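Uroporphyrin-III C-methyltransferase (Thermus thermophilus, PDB 1VE2) probably catalyses the S-adenosylmethionine-dependent C-methylation of uroporphyrinogen III, an early step on the route to sirohaem and cobalamin. Local coordinates at residues S117-L122 with R136-A141; A69-L74 with G96-A101; L74-R79 with A105-E110. All coordinates share one frame; numbering follows the deposited sequence.

Interaction 1. Residues S117-L122 with R136-A141; sequences SAVGAL and RSFAVA
V119 meets F138, and A118 meets V140, where the start of helix 119-124 lies against one side of strand 138-142. Across the two segments the contact is entirely apolar: no hydrogen bond links them, and all four touching residues are buried. The main pair is V119 with F138. The CG2 methyl of V119 lies 3.8 Å from CE1 of F138 and 4.0 Å from its CZ, so it touches the far end of the ring along one bond, at a slant. The two side chains stand about perpendicular to each other. V119 carries CG1 anti to its backbone N (chi1 176°), which leaves CG2 beside that N and directs this branch at the ring. The second pair is looser, with CB of A118 4.4 Å from CG1 of V140; it coincides with the closest approach of the backbones, the CA atoms of A118 and V140 being 7.9 Å apart.

The polar groups of the two segments are met within the helix start and by neighbouring elements. A118 occupies the N-cap position, and its carbonyl O accepts from N of L122 at 3.2 Å, closing the first helical turn, while N of G120 bonds OG1 of T116. Strand 138-142 is bonded to strand 155-159 on one edge and pairs antiparallel with a strand of the second subunit on the other, so the sheet continues across the dimer interface. V119 also packs on V91 of the second subunit, while F138 and V140 pack on V140 and F138 of that subunit. This is helix-on-sheet packing in the second alpha/beta domain of a tetrapyrrole methylase, placed at the seam where two subunits join their mixed sheets.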
# COMPACT_ATOMS: atom_id res chain seq x y z
N SER A 117 -5.42 -3.80 0.98
CA SER A 117 -6.86 -3.93 0.77
C SER A 117 -7.50 -2.63 0.34
O SER A 117 -8.55 -2.63 -0.29
CB SER A 117 -7.54 -4.39 2.07
OG SER A 117 -7.06 -5.65 2.51
N ALA A 118 -6.87 -1.51 0.70
CA ALA A 118 -7.38 -0.20 0.35
C ALA A 118 -6.68 0.28 -0.91
O ALA A 118 -7.15 0.03 -2.02
CB ALA A 118 -7.15 0.79 1.50
N VAL A 119 -5.55 0.96 -0.73
CA VAL A 119 -4.76 1.50 -1.83
C VAL A 119 -4.51 0.55 -2.99
O VAL A 119 -4.61 0.94 -4.16
CB VAL A 119 -3.38 2.00 -1.30
CG1 VAL A 119 -2.52 2.47 -2.45
CG2 VAL A 119 -3.60 3.12 -0.28
N GLY A 120 -4.19 -0.70 -2.69
CA GLY A 120 -3.94 -1.67 -3.73
C GLY A 120 -5.15 -1.94 -4.60
O GLY A 120 -5.03 -2.02 -5.83
N ALA A 121 -6.31 -2.09 -3.98
CA ALA A 121 -7.54 -2.36 -4.73
C ALA A 121 -7.87 -1.19 -5.65
O ALA A 121 -8.21 -1.38 -6.82
CB ALA A 121 -8.70 -2.62 -3.77
N LEU A 122 -7.78 0.03 -5.12
CA LEU A 122 -8.07 1.22 -5.91
C LEU A 122 -7.13 1.31 -7.11
O LEU A 122 -7.56 1.62 -8.22
CB LEU A 122 -7.96 2.46 -5.03
CG LEU A 122 -8.93 2.47 -3.84
CD1 LEU A 122 -8.62 3.64 -2.93
CD2 LEU A 122 -10.36 2.58 -4.36
N ARG A 136 -3.60 16.10 -2.65
CA ARG A 136 -2.17 15.91 -2.52
C ARG A 136 -1.85 14.96 -1.37
O ARG A 136 -0.69 14.63 -1.14
CB ARG A 136 -1.48 17.25 -2.26
CG ARG A 136 -2.05 18.01 -1.07
CD ARG A 136 -1.08 19.08 -0.59
NE ARG A 136 -0.72 20.04 -1.63
CZ ARG A 136 -1.55 20.95 -2.14
NH1 ARG A 136 -2.81 21.02 -1.71
NH2 ARG A 136 -1.12 21.80 -3.06
N SER A 137 -2.88 14.51 -0.67
CA SER A 137 -2.67 13.62 0.47
C SER A 137 -3.87 12.70 0.67
O SER A 137 -4.97 13.02 0.24
CB SER A 137 -2.49 14.44 1.75
OG SER A 137 -3.69 15.15 2.06
N PHE A 138 -3.64 11.57 1.33
CA PHE A 138 -4.74 10.67 1.62
C PHE A 138 -4.56 10.04 3.00
O PHE A 138 -3.46 9.97 3.53
CB PHE A 138 -4.90 9.60 0.52
CG PHE A 138 -3.80 8.57 0.48
CD1 PHE A 138 -3.82 7.48 1.34
CD2 PHE A 138 -2.74 8.69 -0.43
CE1 PHE A 138 -2.80 6.51 1.29
CE2 PHE A 138 -1.73 7.74 -0.49
CZ PHE A 138 -1.76 6.64 0.38
N ALA A 139 -5.67 9.65 3.62
CA ALA A 139 -5.60 9.03 4.93
C ALA A 139 -6.44 7.77 4.87
O ALA A 139 -7.40 7.68 4.09
CB ALA A 139 -6.12 9.97 6.01
N VAL A 140 -6.09 6.80 5.70
CA VAL A 140 -6.83 5.55 5.74
C VAL A 140 -7.24 5.27 7.18
O VAL A 140 -6.45 5.42 8.11
CB VAL A 140 -5.97 4.37 5.24
CG1 VAL A 140 -6.81 3.08 5.22
CG2 VAL A 140 -5.42 4.66 3.84
N ALA A 141 -8.48 4.85 7.36
CA ALA A 141 -8.96 4.54 8.70
C ALA A 141 -10.03 3.48 8.53
O ALA A 141 -10.37 3.12 7.41
CB ALA A 141 -9.54 5.78 9.36

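Interaction 2. Residues A69-L74 with G96-A101; sequences ARLIAL and GEEALA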
# COMPACT_ATOMS: atom_id res chain seq x y z
N ALA A 69 -0.40 -17.43 20.22
CA ALA A 69 0.19 -18.52 20.98
C ALA A 69 0.51 -19.71 20.08
O ALA A 69 1.55 -20.35 20.22
CB ALA A 69 -0.76 -18.96 22.10
N ARG A 70 -0.39 -20.00 19.14
CA ARG A 70 -0.18 -21.13 18.24
C ARG A 70 1.03 -20.91 17.33
O ARG A 70 1.80 -21.84 17.10
CB ARG A 70 -1.44 -21.39 17.42
CG ARG A 70 -1.37 -22.65 16.56
CD ARG A 70 -0.88 -23.85 17.35
NE ARG A 70 -0.96 -25.09 16.58
CZ ARG A 70 -0.34 -26.23 16.91
NH1 ARG A 70 0.42 -26.28 18.00
NH2 ARG A 70 -0.48 -27.31 16.15
N LEU A 71 1.20 -19.69 16.82
CA LEU A 71 2.34 -19.39 15.95
C LEU A 71 3.63 -19.64 16.73
O LEU A 71 4.57 -20.28 16.24
CB LEU A 71 2.29 -17.92 15.50
CG LEU A 71 1.13 -17.53 14.56
CD1 LEU A 71 1.12 -16.02 14.34
CD2 LEU A 71 1.27 -18.26 13.24
N ILE A 72 3.68 -19.15 17.97
CA ILE A 72 4.83 -19.32 18.83
C ILE A 72 5.03 -20.80 19.14
O ILE A 72 6.14 -21.31 19.02
CB ILE A 72 4.67 -18.52 20.14
CG1 ILE A 72 4.71 -17.02 19.82
CG2 ILE A 72 5.78 -18.88 21.14
CD1 ILE A 72 4.34 -16.11 20.99
N ALA A 73 3.96 -21.50 19.51
CA ALA A 73 4.07 -22.92 19.82
C ALA A 73 4.66 -23.69 18.64
O ALA A 73 5.60 -24.47 18.80
CB ALA A 73 2.69 -23.49 20.19
N LEU A 74 4.11 -23.46 17.45
CA LEU A 74 4.58 -24.14 16.24
C LEU A 74 6.06 -23.91 15.95
O LEU A 74 6.77 -24.85 15.60
CB LEU A 74 3.75 -23.70 15.04
CG LEU A 74 2.34 -24.31 15.00
CD1 LEU A 74 1.47 -23.57 13.99
CD2 LEU A 74 2.45 -25.79 14.66
N GLY A 96 0.96 -5.81 13.85
CA GLY A 96 2.00 -5.26 14.69
C GLY A 96 2.06 -5.95 16.03
O GLY A 96 3.13 -6.12 16.61
N GLU A 97 0.91 -6.36 16.55
CA GLU A 97 0.90 -7.05 17.83
C GLU A 97 1.51 -8.45 17.68
O GLU A 97 2.19 -8.94 18.60
CB GLU A 97 -0.52 -7.15 18.38
CG GLU A 97 -1.08 -5.81 18.81
CD GLU A 97 -2.45 -5.98 19.41
OE1 GLU A 97 -3.37 -5.27 18.97
OE2 GLU A 97 -2.60 -6.82 20.31
N GLU A 98 1.27 -9.09 16.54
CA GLU A 98 1.82 -10.42 16.31
C GLU A 98 3.34 -10.31 16.22
O GLU A 98 4.06 -11.10 16.82
CB GLU A 98 1.25 -11.02 15.02
CG GLU A 98 -0.25 -11.34 15.13
CD GLU A 98 -0.87 -11.80 13.82
OE1 GLU A 98 -0.48 -11.27 12.75
OE2 GLU A 98 -1.76 -12.68 13.86
N ALA A 99 3.82 -9.32 15.47
CA ALA A 99 5.26 -9.11 15.34
C ALA A 99 5.90 -8.87 16.71
O ALA A 99 6.93 -9.45 17.02
CB ALA A 99 5.54 -7.92 14.43
N LEU A 100 5.30 -7.99 17.51
CA LEU A 100 5.83 -7.70 18.84
C LEU A 100 5.89 -8.96 19.70
O LEU A 100 6.87 -9.20 20.40
CB LEU A 100 4.97 -6.66 19.56
CG LEU A 100 5.36 -5.20 19.45
CD1 LEU A 100 4.34 -4.37 20.24
CD2 LEU A 100 6.78 -4.99 20.02
N ALA A 101 4.82 -9.74 19.66
CA ALA A 101 4.76 -10.96 20.45
C ALA A 101 5.86 -11.94 20.05
O ALA A 101 6.49 -12.57 20.91
CB ALA A 101 3.39 -11.62 20.31
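I72 and L71 point from helix 64-76 toward helix 95-105, where they meet A101 and E98. The backbones stay well apart, with CA to CA distances of 8.5 Å for I72 and A101 and 9.0 Å for L71 and E98, and 107 Å² is buried in total. I72 reaches with the end of its longer branch: CG1 lies anti to the carbonyl carbon (chi1 -67°), and a near-straight second torsion carries CD1 outward until it is 4.1 Å from the carbonyl O of A101. The CB bond of A101 also faces the partner helix, but its methyl comes no closer than 4.6 Å. The CB bond of E98 instead runs across the contact, and its extended chain (chi2 174°) brings the carboxylate nearer, OE2 lying 4.4 Å from CD1 of L71. That carboxylate is bound elsewhere: OE1 forms a salt bridge with K85, and OE2 one with R83 and a hydrogen bond with Q64. No polar bond joins residues 69-74 to 96-101, which meet by modest methyl-to-oxygen contacts; E98 and Q64 link the helices polarly, and buried E98 probably keeps its negative charge, compensated by the two bases of strand 80-85.

Interaction 3. Residues L74-R79 with A105-E110; sequences LAREGR and AGIPFE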
# COMPACT_ATOMS: atom_id res chain seq x y z
N LEU A 74 4.11 -23.46 17.45
CA LEU A 74 4.58 -24.14 16.24
C LEU A 74 6.06 -23.91 15.95
O LEU A 74 6.77 -24.85 15.60
CB LEU A 74 3.75 -23.70 15.04
CG LEU A 74 2.34 -24.31 15.00
CD1 LEU A 74 1.47 -23.57 13.99
CD2 LEU A 74 2.45 -25.79 14.66
N ALA A 75 6.51 -22.67 16.10
CA ALA A 75 7.91 -22.34 15.84
C ALA A 75 8.84 -23.02 16.85
O ALA A 75 9.94 -23.45 16.51
CB ALA A 75 8.11 -20.82 15.89
N ARG A 76 8.39 -23.11 18.10
CA ARG A 76 9.20 -23.75 19.13
C ARG A 76 9.29 -25.26 18.90
O ARG A 76 10.21 -25.91 19.38
CB ARG A 76 8.64 -23.41 20.51
CG ARG A 76 8.98 -21.98 20.93
CD ARG A 76 8.34 -21.57 22.24
NE ARG A 76 8.89 -20.30 22.72
CZ ARG A 76 8.33 -19.53 23.64
NH1 ARG A 76 7.17 -19.89 24.20
NH2 ARG A 76 8.91 -18.40 24.02
N GLU A 77 8.32 -25.79 18.15
CA GLU A 77 8.31 -27.22 17.81
C GLU A 77 9.32 -27.42 16.68
O GLU A 77 9.60 -28.55 16.28
CB GLU A 77 6.92 -27.64 17.33
CG GLU A 77 5.92 -27.94 18.44
CD GLU A 77 4.54 -28.24 17.92
OE1 GLU A 77 4.45 -28.85 16.83
OE2 GLU A 77 3.54 -27.89 18.59
N GLY A 78 9.85 -26.31 16.18
CA GLY A 78 10.84 -26.36 15.11
C GLY A 78 10.27 -26.26 13.71
O GLY A 78 10.97 -26.53 12.73
N ARG A 79 9.01 -25.86 13.60
CA ARG A 79 8.35 -25.75 12.30
C ARG A 79 8.43 -24.36 11.67
O ARG A 79 8.59 -23.35 12.37
CB ARG A 79 6.87 -26.13 12.43
CG ARG A 79 6.60 -27.61 12.65
CD ARG A 79 5.13 -27.82 12.94
NE ARG A 79 4.69 -29.19 12.68
CZ ARG A 79 4.58 -29.73 11.47
NH1 ARG A 79 4.89 -29.03 10.39
NH2 ARG A 79 4.16 -30.98 11.34
N ALA A 105 8.96 -13.14 22.33
CA ALA A 105 9.05 -14.57 22.65
C ALA A 105 10.37 -15.16 22.15
O ALA A 105 10.67 -16.33 22.40
CB ALA A 105 7.86 -15.32 22.04
N GLY A 106 11.14 -14.36 21.43
CA GLY A 106 12.41 -14.81 20.90
C GLY A 106 12.26 -15.75 19.71
O GLY A 106 13.11 -16.60 19.46
N ILE A 107 11.17 -15.59 18.96
CA ILE A 107 10.89 -16.42 17.79
C ILE A 107 11.34 -15.75 16.50
O ILE A 107 10.95 -14.62 16.22
CB ILE A 107 9.38 -16.73 17.67
CG1 ILE A 107 8.87 -17.39 18.95
CG2 ILE A 107 9.11 -17.61 16.46
CD1 ILE A 107 9.59 -18.68 19.30
N PRO A 108 12.16 -16.44 15.69
CA PRO A 108 12.58 -15.80 14.44
C PRO A 108 11.36 -15.56 13.55
O PRO A 108 10.50 -16.43 13.43
CB PRO A 108 13.55 -16.83 13.84
CG PRO A 108 14.12 -17.50 15.05
CD PRO A 108 12.89 -17.70 15.91
N PHE A 109 11.27 -14.38 12.94
CA PHE A 109 10.14 -14.08 12.07
C PHE A 109 10.50 -13.07 10.99
O PHE A 109 11.46 -12.31 11.12
CB PHE A 109 8.95 -13.56 12.89
CG PHE A 109 9.10 -12.15 13.36
CD1 PHE A 109 8.61 -11.09 12.60
CD2 PHE A 109 9.77 -11.87 14.55
CE1 PHE A 109 8.78 -9.76 13.02
CE2 PHE A 109 9.94 -10.54 14.98
CZ PHE A 109 9.45 -9.49 14.21
N GLU A 110 9.72 -13.09 9.91
CA GLU A 110 9.90 -12.16 8.80
C GLU A 110 8.52 -11.73 8.37
O GLU A 110 7.56 -12.50 8.46
CB GLU A 110 10.61 -12.81 7.61
CG GLU A 110 12.04 -13.20 7.86
CD GLU A 110 12.75 -13.63 6.59
OE1 GLU A 110 13.84 -14.24 6.70
OE2 GLU A 110 12.24 -13.36 5.48
O HOH W 1 11.37 -19.61 22.25
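A75 and I107 mark the closest backbone approach, 6.9 Å between their CA atoms, at a place where both segments leave a helix. Residues 74-79 end helix 64-76 in a Schellman motif with G78 at positive phi: N of G78 bonds O of A75 at 2.9 Å and N of R79 bonds O of L74 at 3.2 Å. G106 closes helix 95-105 by the same motif before the chain enters strand 109-112. Between these turns I107 is pressed on A75, its CG2 only 3.4 Å from CB of A75, tighter than ordinary van der Waals contact. The other branch of I107 crosses the R76 chain nearly perpendicularly, CD1 touching CG of R76 at 3.7 Å. Extended from CG to NE, R76 runs past this methyl, which also touches NE, and delivers its guanidinium to A105. There NH2 donates to the carbonyl O of A105 at 3.2 Å; the bond is bent at the hydrogen (138°), uses a lone pair in the carbonyl plane, and leaves the acceptor 24° out of the guanidinium plane. A water in that plane accepts from NE of R76 at 2.6 Å and returns a weak bond to the same carbonyl. Thus a cation grips the C-terminal end of helix 95-105 directly and through water, which probably complements the negative end of its dipole beside the buried A75-I107 contact.

In the fold
Interactions 2 and 3 form one continuous patch: their centres are 8 Å apart, they share L74 and helix 64-76, and CD1 of I72 packs 3.8 Å from CB of A105. Along the chain their segments alternate, because both contacts pair successive parts of helix 64-76 with successive parts of helix 95-105 and the turn after it. Interaction 1 lies beyond the chain's centre, in the part built on the mixed sheet; its centre is 27 Å from that of interaction 2 and 33 Å from that of interaction 3, with nearest atoms about 13 and 17 Å apart. Interactions 1 and 2 both touch the second subunit. As in other tetrapyrrole methylases, the cofactor and substrate probably bind between the two domains.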